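Local coordinates for mandelate racemase/muconate lactonizing protein (Dickeya dadantii, PDB 4IHC) that dehydrates D-mannonate and D-gluconate with low activity to 2-dehydro-3-deoxy-D-gluconate, using one magnesium ion per subunit, at residues Asp281-Leu286 against Ile294-Leu299; Leu268-Asp273 against Arg344-Gly349; Glu158-Ile163 against Asn235-Gly240; Arg228-Leu233 against Lys261-Tyr266. All coordinates share one frame; numbering follows the deposited sequence.

Contact 1: residues Asp281-Leu286 against Ile294-Leu299. With MG (magnesium ion), chain I.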
# COMPACT_ATOMS: atom_id res chain seq x y z
N ASP A 281 -12.20 1.31 -11.11
CA ASP A 281 -11.24 1.74 -10.10
C ASP A 281 -11.89 2.68 -9.08
O ASP A 281 -11.39 2.85 -7.96
CB ASP A 281 -9.98 2.37 -10.74
CG ASP A 281 -8.68 1.75 -10.19
OD1 ASP A 281 -8.41 1.87 -8.96
OD2 ASP A 281 -7.95 1.13 -10.99
N TRP A 282 -13.02 3.28 -9.43
CA TRP A 282 -13.71 4.21 -8.52
C TRP A 282 -14.39 3.49 -7.37
O TRP A 282 -14.84 4.13 -6.43
CB TRP A 282 -14.74 5.03 -9.29
CG TRP A 282 -14.13 6.19 -10.06
CD1 TRP A 282 -13.65 6.16 -11.32
CD2 TRP A 282 -14.00 7.55 -9.61
NE1 TRP A 282 -13.19 7.40 -11.70
CE2 TRP A 282 -13.42 8.28 -10.67
CE3 TRP A 282 -14.33 8.22 -8.41
CZ2 TRP A 282 -13.12 9.64 -10.56
CZ3 TRP A 282 -14.05 9.59 -8.30
CH2 TRP A 282 -13.44 10.28 -9.38
N LEU A 283 -14.48 2.16 -7.44
CA LEU A 283 -15.13 1.42 -6.37
C LEU A 283 -14.26 1.39 -5.12
O LEU A 283 -14.75 1.17 -4.02
CB LEU A 283 -15.53 0.00 -6.81
CG LEU A 283 -16.72 0.05 -7.78
CD1 LEU A 283 -16.92 -1.27 -8.48
CD2 LEU A 283 -17.98 0.44 -7.03
N ARG A 284 -12.96 1.63 -5.27
CA ARG A 284 -12.13 1.69 -4.07
C ARG A 284 -12.61 2.83 -3.20
O ARG A 284 -12.75 2.67 -1.98
CB ARG A 284 -10.66 1.89 -4.41
CG ARG A 284 -10.06 0.67 -5.09
CD ARG A 284 -8.58 0.84 -5.41
NE ARG A 284 -8.08 -0.36 -6.07
CZ ARG A 284 -7.93 -1.54 -5.47
NH1 ARG A 284 -8.25 -1.66 -4.18
NH2 ARG A 284 -7.47 -2.58 -6.15
N MET A 285 -12.93 3.97 -3.81
CA MET A 285 -13.38 5.11 -3.03
C MET A 285 -14.80 4.88 -2.49
O MET A 285 -15.09 5.18 -1.34
CB MET A 285 -13.30 6.41 -3.87
CG MET A 285 -13.93 7.64 -3.20
SD MET A 285 -14.01 9.14 -4.26
CE MET A 285 -14.75 10.27 -3.06
N LEU A 286 -15.67 4.30 -3.29
CA LEU A 286 -17.04 4.12 -2.84
C LEU A 286 -17.07 3.17 -1.62
O LEU A 286 -17.85 3.39 -0.67
CB LEU A 286 -17.95 3.65 -4.01
CG LEU A 286 -19.40 3.21 -3.77
CD1 LEU A 286 -20.19 3.16 -5.08
CD2 LEU A 286 -19.47 1.86 -3.07
N ILE A 294 -23.30 -3.73 -2.96
CA ILE A 294 -23.08 -3.39 -4.35
C ILE A 294 -23.05 -4.64 -5.20
O ILE A 294 -22.52 -5.66 -4.79
CB ILE A 294 -21.73 -2.66 -4.51
CG1 ILE A 294 -21.69 -1.41 -3.62
CG2 ILE A 294 -21.45 -2.33 -5.96
CD1 ILE A 294 -22.77 -0.39 -3.95
N SER A 295 -23.62 -4.56 -6.39
CA SER A 295 -23.44 -5.63 -7.35
C SER A 295 -22.92 -5.04 -8.65
O SER A 295 -23.23 -3.91 -8.99
CB SER A 295 -24.75 -6.36 -7.59
OG SER A 295 -25.68 -5.49 -8.20
N MET A 296 -22.12 -5.82 -9.36
CA MET A 296 -21.52 -5.38 -10.60
C MET A 296 -21.42 -6.60 -11.49
O MET A 296 -21.33 -7.73 -11.01
CB MET A 296 -20.10 -4.85 -10.35
CG MET A 296 -20.02 -3.48 -9.68
SD MET A 296 -20.20 -2.11 -10.87
CE MET A 296 -18.96 -2.53 -12.11
N GLY A 297 -21.42 -6.37 -12.79
CA GLY A 297 -20.87 -7.37 -13.66
C GLY A 297 -21.66 -7.84 -14.86
O GLY A 297 -21.12 -8.63 -15.66
N GLU A 298 -22.90 -7.39 -15.04
CA GLU A 298 -23.61 -7.86 -16.22
C GLU A 298 -22.83 -7.52 -17.51
O GLU A 298 -22.83 -8.32 -18.44
CB GLU A 298 -25.06 -7.38 -16.27
CG GLU A 298 -25.17 -5.93 -16.67
CD GLU A 298 -26.60 -5.43 -16.56
OE1 GLU A 298 -27.29 -5.80 -15.58
OE2 GLU A 298 -27.02 -4.68 -17.46
N LEU A 299 -22.14 -6.36 -17.53
CA LEU A 299 -21.34 -5.99 -18.70
C LEU A 299 -19.97 -6.68 -18.82
O LEU A 299 -19.32 -6.53 -19.84
CB LEU A 299 -21.12 -4.48 -18.79
CG LEU A 299 -22.32 -3.67 -19.31
CD1 LEU A 299 -22.10 -2.19 -19.07
CD2 LEU A 299 -22.55 -3.93 -20.80
MG MG I . -28.65 -4.20 -14.68
O HOH W 1 -29.30 -3.67 -16.33
O HOH W 2 -27.09 -2.93 -14.82
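Leu283 and Met296 meet tip to tip, CD1 of the leucine lying 4.0 Å from CG of the methionine and 4.1 Å from its SD. The Leu283 methyl thus rests against the CG-SD bond of Met296, whose chain is bent at chi2 (-83°). The second pair is turned differently: Leu286 lies at a slant across Ile294. With CG opposite its backbone N (chi1 172°), Leu286 sends CD2 to 4.0 Å from Ile294 CG1 and 4.1 Å from Ile294 CD1. No hydrogen bond crosses between 281-286 and 294-299, and all four touching residues are buried, so the join is purely apolar. The nearest CA atoms, those of Leu283 and Ile294, remain 9.5 Å apart, a gap bridged by side chains alone. Beyond the strand, Glu298 turns to the active site, where OE1 binds magnesium at 2.3 Å and OE2 accepts a 2.7 Å hydrogen bond from metal-bound water 1; Glu272 and Asp246 complete the protein ligands. The arrangement is that of helix 283-289 packed on strand 294-296 in a beta-alpha-beta unit of the enolase-superfamily barrel, with a metal ligand just past the strand's C-terminal end.

Contact 2: residues Leu268-Asp273 against Arg344-Gly349. With MG (magnesium ion), chain I; FMT (formic acid), chain K.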
# COMPACT_ATOMS: atom_id res chain seq x y z
N LEU A 268 -31.22 -1.42 0.89
CA LEU A 268 -31.35 -2.20 -0.32
C LEU A 268 -30.68 -3.55 -0.17
O LEU A 268 -29.72 -3.69 0.57
CB LEU A 268 -30.77 -1.47 -1.55
CG LEU A 268 -31.24 -0.05 -1.85
CD1 LEU A 268 -30.91 0.35 -3.28
CD2 LEU A 268 -32.72 0.17 -1.60
N PHE A 269 -31.20 -4.53 -0.89
CA PHE A 269 -30.55 -5.83 -1.01
C PHE A 269 -29.25 -5.65 -1.81
O PHE A 269 -28.20 -6.22 -1.45
CB PHE A 269 -31.50 -6.81 -1.70
CG PHE A 269 -30.95 -8.20 -1.79
CD1 PHE A 269 -31.01 -9.05 -0.69
CD2 PHE A 269 -30.37 -8.65 -2.96
CE1 PHE A 269 -30.48 -10.33 -0.77
CE2 PHE A 269 -29.83 -9.93 -3.03
CZ PHE A 269 -29.91 -10.77 -1.94
N TYR A 270 -29.35 -4.91 -2.91
CA TYR A 270 -28.16 -4.34 -3.55
C TYR A 270 -28.41 -3.20 -4.51
O TYR A 270 -29.45 -3.12 -5.14
CB TYR A 270 -27.28 -5.40 -4.20
CG TYR A 270 -27.84 -6.23 -5.36
CD1 TYR A 270 -28.25 -5.65 -6.55
CD2 TYR A 270 -27.83 -7.63 -5.28
CE1 TYR A 270 -28.71 -6.44 -7.63
CE2 TYR A 270 -28.25 -8.41 -6.35
CZ TYR A 270 -28.69 -7.81 -7.52
OH TYR A 270 -29.11 -8.62 -8.56
N LEU A 271 -27.44 -2.30 -4.58
CA LEU A 271 -27.39 -1.25 -5.57
C LEU A 271 -26.50 -1.72 -6.74
O LEU A 271 -25.33 -2.03 -6.52
CB LEU A 271 -26.83 0.02 -4.93
CG LEU A 271 -26.73 1.29 -5.80
CD1 LEU A 271 -28.10 1.73 -6.27
CD2 LEU A 271 -26.07 2.43 -5.03
N GLU A 272 -27.06 -1.76 -7.94
CA GLU A 272 -26.43 -2.43 -9.06
C GLU A 272 -25.76 -1.47 -10.04
O GLU A 272 -26.30 -0.40 -10.34
CB GLU A 272 -27.48 -3.27 -9.80
CG GLU A 272 -27.02 -3.78 -11.15
CD GLU A 272 -28.05 -4.67 -11.80
OE1 GLU A 272 -28.94 -5.18 -11.08
OE2 GLU A 272 -27.98 -4.87 -13.04
N ASP A 273 -24.59 -1.86 -10.54
CA ASP A 273 -23.86 -1.07 -11.55
C ASP A 273 -23.73 0.44 -11.23
O ASP A 273 -24.10 1.28 -12.03
CB ASP A 273 -24.46 -1.31 -12.96
CG ASP A 273 -24.10 -2.71 -13.53
OD1 ASP A 273 -23.46 -3.53 -12.83
OD2 ASP A 273 -24.50 -3.02 -14.69
N ARG A 344 -21.22 -13.21 -3.31
CA ARG A 344 -22.31 -14.07 -3.76
C ARG A 344 -22.66 -13.86 -5.24
O ARG A 344 -22.24 -12.89 -5.87
CB ARG A 344 -23.52 -13.89 -2.84
CG ARG A 344 -23.15 -14.30 -1.40
CD ARG A 344 -24.35 -14.67 -0.54
NE ARG A 344 -25.25 -13.53 -0.39
CZ ARG A 344 -26.49 -13.60 0.09
NH1 ARG A 344 -26.99 -14.78 0.46
NH2 ARG A 344 -27.23 -12.50 0.19
N THR A 345 -23.41 -14.80 -5.80
CA THR A 345 -23.74 -14.72 -7.24
C THR A 345 -25.14 -14.15 -7.43
O THR A 345 -26.02 -14.39 -6.63
CB THR A 345 -23.63 -16.08 -7.95
OG1 THR A 345 -24.64 -16.97 -7.45
CG2 THR A 345 -22.25 -16.72 -7.71
N ALA A 346 -25.32 -13.41 -8.52
CA ALA A 346 -26.60 -12.88 -8.92
C ALA A 346 -26.58 -12.82 -10.44
O ALA A 346 -26.55 -11.72 -11.02
CB ALA A 346 -26.76 -11.47 -8.34
N TRP A 347 -26.57 -13.98 -11.11
CA TRP A 347 -26.38 -14.04 -12.58
C TRP A 347 -27.47 -13.25 -13.30
O TRP A 347 -28.62 -13.28 -12.90
CB TRP A 347 -26.43 -15.49 -13.12
CG TRP A 347 -25.51 -16.48 -12.42
CD1 TRP A 347 -25.90 -17.60 -11.71
CD2 TRP A 347 -24.08 -16.48 -12.39
NE1 TRP A 347 -24.79 -18.26 -11.22
CE2 TRP A 347 -23.67 -17.59 -11.63
CE3 TRP A 347 -23.10 -15.61 -12.89
CZ2 TRP A 347 -22.32 -17.88 -11.38
CZ3 TRP A 347 -21.77 -15.90 -12.65
CH2 TRP A 347 -21.39 -17.03 -11.90
N HIS A 348 -27.08 -12.52 -14.33
CA HIS A 348 -27.99 -11.71 -15.10
C HIS A 348 -29.11 -12.59 -15.65
O HIS A 348 -28.85 -13.61 -16.30
CB HIS A 348 -27.20 -11.04 -16.23
CG HIS A 348 -27.89 -9.89 -16.91
ND1 HIS A 348 -27.79 -9.66 -18.26
CD2 HIS A 348 -28.65 -8.87 -16.41
CE1 HIS A 348 -28.48 -8.58 -18.58
NE2 HIS A 348 -29.00 -8.07 -17.47
N GLY A 349 -30.36 -12.21 -15.37
CA GLY A 349 -31.52 -12.94 -15.91
C GLY A 349 -32.58 -12.04 -16.55
O GLY A 349 -33.71 -11.97 -16.08
MG MG I . -28.65 -4.20 -14.68
C FMT K . -30.61 -6.34 -15.30
O1 FMT K . -30.96 -5.41 -14.63
O2 FMT K . -30.98 -6.40 -16.55
O HOH W 2 -27.09 -2.93 -14.82
O HOH W 1 -29.30 -3.67 -16.33
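Phe269 sets its ring against the guanidinium of Arg344, the two side chains crossing nearly at right angles, yet the touching nitrogen, NH2, has its hydrogen-bond partner in Tyr317 OH. The pair meets across the interior of the enolase-superfamily barrel, toward the start of both segments. Phe269 CZ lies 3.8 Å from Arg344 NH2, and the ring and guanidinium planes are 50° apart. The nearest CA atoms, in Tyr270 and Ala346, are 10.2 Å apart, and strands 294-296 and 317-318 come between the segments in the sheet order. The Tyr270 side chain spans that gap: its OH lies 3.7 Å from Ala346 CB, and the hydroxyl is also hydrogen-bonded to Tyr148. Chi1 of 63° sets CG between the backbone N and carbonyl carbon, directing the ring inward. At the C-terminal ends of the strands and in the loops after them lie the active-site groups. Glu272 extends fully to put OE2 1.9 Å from magnesium, while Asp273 OD2 receives a hydrogen bond from metal-bound water 2. His348, probably a substrate-binding residue, donates from NE2 to O2 of a formic acid molecule, probably from the crystallisation liquor, at its imidazole edge, 2.7 Å away with an N-H...O angle of 145°.

Contact 3: residues Glu158-Ile163 against Asn235-Gly240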
# COMPACT_ATOMS: atom_id res chain seq x y z
N GLU A 158 -47.11 4.07 -8.93
CA GLU A 158 -47.17 2.96 -9.87
C GLU A 158 -46.15 1.89 -9.49
O GLU A 158 -46.44 0.69 -9.55
CB GLU A 158 -46.98 3.42 -11.31
CG GLU A 158 -46.95 2.27 -12.30
CD GLU A 158 -47.01 2.74 -13.74
OE1 GLU A 158 -46.93 3.97 -13.97
OE2 GLU A 158 -47.13 1.87 -14.63
N VAL A 159 -44.95 2.31 -9.09
CA VAL A 159 -43.93 1.36 -8.65
C VAL A 159 -44.47 0.51 -7.51
O VAL A 159 -44.35 -0.73 -7.50
CB VAL A 159 -42.67 2.09 -8.14
CG1 VAL A 159 -41.75 1.10 -7.45
CG2 VAL A 159 -41.95 2.78 -9.31
N GLU A 160 -45.06 1.19 -6.53
CA GLU A 160 -45.61 0.57 -5.34
C GLU A 160 -46.78 -0.38 -5.65
O GLU A 160 -46.91 -1.44 -5.03
CB GLU A 160 -46.03 1.66 -4.35
CG GLU A 160 -46.87 1.19 -3.18
CD GLU A 160 -47.76 2.29 -2.63
OE1 GLU A 160 -47.35 3.47 -2.69
OE2 GLU A 160 -48.88 1.99 -2.16
N ASP A 161 -47.61 -0.01 -6.62
CA ASP A 161 -48.72 -0.85 -7.05
C ASP A 161 -48.18 -2.12 -7.68
O ASP A 161 -48.72 -3.20 -7.45
CB ASP A 161 -49.61 -0.11 -8.07
CG ASP A 161 -50.49 0.93 -7.42
OD1 ASP A 161 -50.64 0.89 -6.18
OD2 ASP A 161 -51.04 1.79 -8.15
N ASN A 162 -47.14 -1.98 -8.49
CA ASN A 162 -46.53 -3.14 -9.13
C ASN A 162 -45.85 -4.03 -8.11
O ASN A 162 -45.89 -5.26 -8.22
CB ASN A 162 -45.58 -2.73 -10.26
CG ASN A 162 -46.32 -2.43 -11.55
OD1 ASN A 162 -47.39 -2.97 -11.79
ND2 ASN A 162 -45.75 -1.58 -12.38
N ILE A 163 -45.25 -3.41 -7.09
CA ILE A 163 -44.66 -4.17 -6.03
C ILE A 163 -45.74 -5.00 -5.33
O ILE A 163 -45.55 -6.20 -5.07
CB ILE A 163 -43.91 -3.28 -5.01
CG1 ILE A 163 -42.78 -2.55 -5.72
CG2 ILE A 163 -43.38 -4.16 -3.86
CD1 ILE A 163 -42.03 -1.54 -4.87
N ASN A 235 -41.83 3.65 3.61
CA ASN A 235 -42.93 4.16 4.44
C ASN A 235 -44.26 3.48 4.14
O ASN A 235 -45.12 3.42 5.01
CB ASN A 235 -43.10 5.67 4.25
CG ASN A 235 -42.06 6.46 5.01
OD1 ASN A 235 -41.35 5.90 5.85
ND2 ASN A 235 -41.96 7.75 4.72
N LYS A 236 -44.42 2.98 2.92
CA LYS A 236 -45.67 2.35 2.51
C LYS A 236 -45.64 0.81 2.53
O LYS A 236 -46.67 0.18 2.68
CB LYS A 236 -46.09 2.86 1.13
CG LYS A 236 -46.60 4.29 1.16
CD LYS A 236 -47.83 4.39 2.04
CE LYS A 236 -47.97 5.76 2.68
NZ LYS A 236 -48.51 6.78 1.74
N LEU A 237 -44.46 0.22 2.41
CA LEU A 237 -44.35 -1.24 2.29
C LEU A 237 -43.59 -1.84 3.44
O LEU A 237 -43.61 -3.06 3.64
CB LEU A 237 -43.69 -1.62 0.96
CG LEU A 237 -44.52 -1.15 -0.23
CD1 LEU A 237 -43.71 -1.05 -1.52
CD2 LEU A 237 -45.73 -2.06 -0.41
N GLY A 238 -42.90 -1.00 4.20
CA GLY A 238 -42.09 -1.49 5.32
C GLY A 238 -40.80 -2.18 4.88
O GLY A 238 -40.38 -2.06 3.73
N PHE A 239 -40.19 -2.92 5.80
CA PHE A 239 -38.84 -3.43 5.59
C PHE A 239 -38.75 -4.94 5.35
O PHE A 239 -37.65 -5.48 5.23
CB PHE A 239 -37.91 -2.99 6.74
CG PHE A 239 -37.46 -1.56 6.63
CD1 PHE A 239 -38.22 -0.52 7.16
CD2 PHE A 239 -36.26 -1.24 5.98
CE1 PHE A 239 -37.81 0.80 7.05
CE2 PHE A 239 -35.85 0.09 5.86
CZ PHE A 239 -36.62 1.11 6.40
N GLY A 240 -39.89 -5.62 5.27
CA GLY A 240 -39.88 -7.07 5.02
C GLY A 240 -39.48 -7.40 3.60
O GLY A 240 -38.79 -8.38 3.32
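Leu237 CD1 makes the tight part of this contact, settling against Ile163 at 3.8 Å from Ile163 CD1 and 3.9 Å from Ile163 CG2. The two side chains cross at a slant, so one leucine methyl is held against two branches of the isoleucine. Ile163 has its longer branch, CG1, beside the backbone N (chi1 -61°) and CG2 opposite it, which presents both CG2 and CD1 to Leu237 CD1. The buried surroundings of Ile163 include Leu233 on helix 219-237, Cys176 on strand 173-178 and Thr151 on strand 145-153; the pair joins helix 156-168 to the C-terminal end of helix 219-237, in the helical layer around the barrel. The aliphatic part of Glu160 also reaches Leu237 CD1, at 4.2 Å from Glu160 CG, and leads over to the second part.

That part is looser and faces solvent. Glu160 runs out extended and crosses Lys236 obliquely, its OE1 no closer than 4.0 Å to Lys236 CG. Lys236, bent twice along its length, starts out facing the glutamate but curls off, so that NZ stops 5.7 Å from Glu160 OE1. The carboxylate instead takes a weak hydrogen bond at OE1 from His232 NE2 and a weak, long ion pair at OE2 with Arg164. Just beyond, Gly238 leaves the helix with positive phi (73°), ending helix 219-237 beside this interface.

The chemistry is thus divided: close approach rests on methyl groups, without any hydrogen bond between the two segments, and the opposite charges of Glu160 and Lys236 probably add no more than a mild, solvent-screened attraction.

Contact 4: residues Arg228-Leu233 against Lys261-Tyr266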
# COMPACT_ATOMS: atom_id res chain seq x y z
N ARG A 228 -35.79 9.79 -2.67
CA ARG A 228 -37.18 10.13 -2.44
C ARG A 228 -38.08 8.90 -2.72
O ARG A 228 -38.99 8.61 -1.99
CB ARG A 228 -37.65 11.29 -3.33
CG ARG A 228 -36.70 12.49 -3.51
CD ARG A 228 -37.33 13.81 -4.11
NE ARG A 228 -37.73 13.72 -5.53
CZ ARG A 228 -37.00 14.15 -6.57
NH1 ARG A 228 -35.85 14.73 -6.37
NH2 ARG A 228 -37.43 14.03 -7.81
N LEU A 229 -37.77 8.19 -3.80
CA LEU A 229 -38.52 7.00 -4.16
C LEU A 229 -38.46 5.92 -3.10
O LEU A 229 -39.47 5.33 -2.73
CB LEU A 229 -38.08 6.49 -5.53
CG LEU A 229 -38.38 5.04 -5.85
CD1 LEU A 229 -39.86 4.85 -6.20
CD2 LEU A 229 -37.48 4.55 -6.98
N PHE A 230 -37.27 5.66 -2.57
CA PHE A 230 -37.14 4.61 -1.58
C PHE A 230 -37.69 4.99 -0.22
O PHE A 230 -38.16 4.13 0.51
CB PHE A 230 -35.71 4.08 -1.52
CG PHE A 230 -35.43 3.21 -2.67
CD1 PHE A 230 -36.01 1.94 -2.74
CD2 PHE A 230 -34.70 3.67 -3.75
CE1 PHE A 230 -35.80 1.13 -3.84
CE2 PHE A 230 -34.50 2.86 -4.86
CZ PHE A 230 -35.04 1.60 -4.90
N GLU A 231 -37.66 6.28 0.10
CA GLU A 231 -38.29 6.74 1.34
C GLU A 231 -39.80 6.49 1.27
O GLU A 231 -40.43 6.10 2.25
CB GLU A 231 -37.98 8.21 1.59
CG GLU A 231 -38.47 8.70 2.95
CD GLU A 231 -38.52 10.22 3.05
OE1 GLU A 231 -39.45 10.74 3.70
OE2 GLU A 231 -37.63 10.89 2.48
N HIS A 232 -40.38 6.71 0.10
CA HIS A 232 -41.80 6.44 -0.08
C HIS A 232 -42.08 4.93 0.03
O HIS A 232 -42.85 4.49 0.89
CB HIS A 232 -42.31 7.05 -1.39
CG HIS A 232 -43.64 6.52 -1.85
ND1 HIS A 232 -44.84 7.05 -1.42
CD2 HIS A 232 -43.95 5.52 -2.70
CE1 HIS A 232 -45.83 6.38 -1.99
NE2 HIS A 232 -45.32 5.45 -2.77
N LEU A 233 -41.41 4.13 -0.80
CA LEU A 233 -41.61 2.69 -0.73
C LEU A 233 -41.50 2.14 0.70
O LEU A 233 -42.37 1.38 1.14
CB LEU A 233 -40.65 1.94 -1.68
CG LEU A 233 -40.77 2.31 -3.16
CD1 LEU A 233 -39.69 1.66 -4.00
CD2 LEU A 233 -42.17 1.98 -3.68
N LYS A 261 -24.43 6.26 -0.38
CA LYS A 261 -24.47 6.74 1.01
C LYS A 261 -25.88 7.16 1.44
O LYS A 261 -26.32 6.81 2.51
CB LYS A 261 -23.46 7.88 1.24
CG LYS A 261 -22.01 7.41 1.24
CD LYS A 261 -21.04 8.58 1.11
CE LYS A 261 -20.75 9.14 2.48
NZ LYS A 261 -19.97 10.41 2.40
N THR A 262 -26.59 7.89 0.59
CA THR A 262 -27.91 8.37 0.94
C THR A 262 -28.93 7.24 1.06
O THR A 262 -29.89 7.35 1.80
CB THR A 262 -28.43 9.38 -0.11
OG1 THR A 262 -27.51 10.48 -0.17
CG2 THR A 262 -29.82 9.91 0.26
N LEU A 263 -28.72 6.15 0.33
CA LEU A 263 -29.70 5.07 0.33
C LEU A 263 -29.55 4.10 1.49
O LEU A 263 -30.38 3.21 1.66
CB LEU A 263 -29.66 4.32 -0.99
CG LEU A 263 -30.09 5.11 -2.22
CD1 LEU A 263 -29.84 4.31 -3.48
CD2 LEU A 263 -31.55 5.54 -2.12
N GLU A 264 -28.52 4.30 2.33
CA GLU A 264 -28.17 3.33 3.38
C GLU A 264 -29.30 2.97 4.35
O GLU A 264 -29.49 1.79 4.69
CB GLU A 264 -26.92 3.79 4.15
CG GLU A 264 -25.66 3.58 3.33
CD GLU A 264 -24.40 4.16 3.97
OE1 GLU A 264 -24.49 4.87 5.00
OE2 GLU A 264 -23.31 3.90 3.41
N PRO A 265 -30.03 3.99 4.81
CA PRO A 265 -31.18 3.81 5.72
C PRO A 265 -32.30 2.95 5.14
O PRO A 265 -33.01 2.29 5.90
CB PRO A 265 -31.71 5.25 5.91
CG PRO A 265 -30.55 6.15 5.55
CD PRO A 265 -29.80 5.41 4.48
N TYR A 266 -32.47 2.96 3.82
CA TYR A 266 -33.53 2.16 3.13
C TYR A 266 -33.14 0.70 2.95
O TYR A 266 -33.97 -0.12 2.60
CB TYR A 266 -33.96 2.82 1.80
CG TYR A 266 -34.21 4.28 2.02
CD1 TYR A 266 -35.15 4.69 2.97
CD2 TYR A 266 -33.48 5.26 1.34
CE1 TYR A 266 -35.37 6.02 3.23
CE2 TYR A 266 -33.72 6.61 1.59
CZ TYR A 266 -34.66 6.98 2.53
OH TYR A 266 -34.91 8.29 2.83
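Phe230 and Glu231 both lie against Tyr266 on the outer helical layer of the enolase-superfamily barrel, where helix 219-237 meets the end of helix 253-263 and the 3-10 turn 264-266. Following 228-233 in order, the first touch comes at Phe230. Its CB packs 3.8 Å from Tyr266 CD2, whereas its ring swings inward from that point, bringing CD2 to 4.0 Å from Leu263 CD2; these two side chains cross at a slant. The same ring continues inward to meet His245, with the planes at about 80°, and thereby joins the helix layer to strand 242-246. At the following peptide the tyrosine ring lies against the backbone: Phe230 C and Glu231 N sit over one face, toward its rim, with the nitrogen 3.8 Å above the plane. Chi1 of -48° at Tyr266 places CG beside its own backbone N and turns the ring onto the helix. Glu231 then passes diagonally across the hydroxyl end of the ring, touching with CB and CG; its carboxylate plane is nearly parallel to the ring, 11° apart, without forming a stack. His232 and Leu233 turn to helix 156-168. The shortest approach is Glu231 CB to Tyr266 OH, 3.3 Å.

From the N terminus, helix 156-168 opens contact 3, which waits 71 residues for its partner at 235-240. Before it closes, 228-233 has opened contact 4, completed at 261-266, so these two cross. They share helix 219-237, and Ile163 CD1 reaches Leu233 CD2 at 3.7 Å, so the two contacts are in touch within the outer helical layer. Contact 2 opens at 268-273, which carries strand 270-272, and its long loop encloses the short contact 1 before closing at 344-349. Leu268 CD2 meets Phe230 CD1 at 3.9 Å, linking contact 4 to contact 2. Contacts 1 and 2 join at neighbouring strands and share the magnesium ion with both its waters.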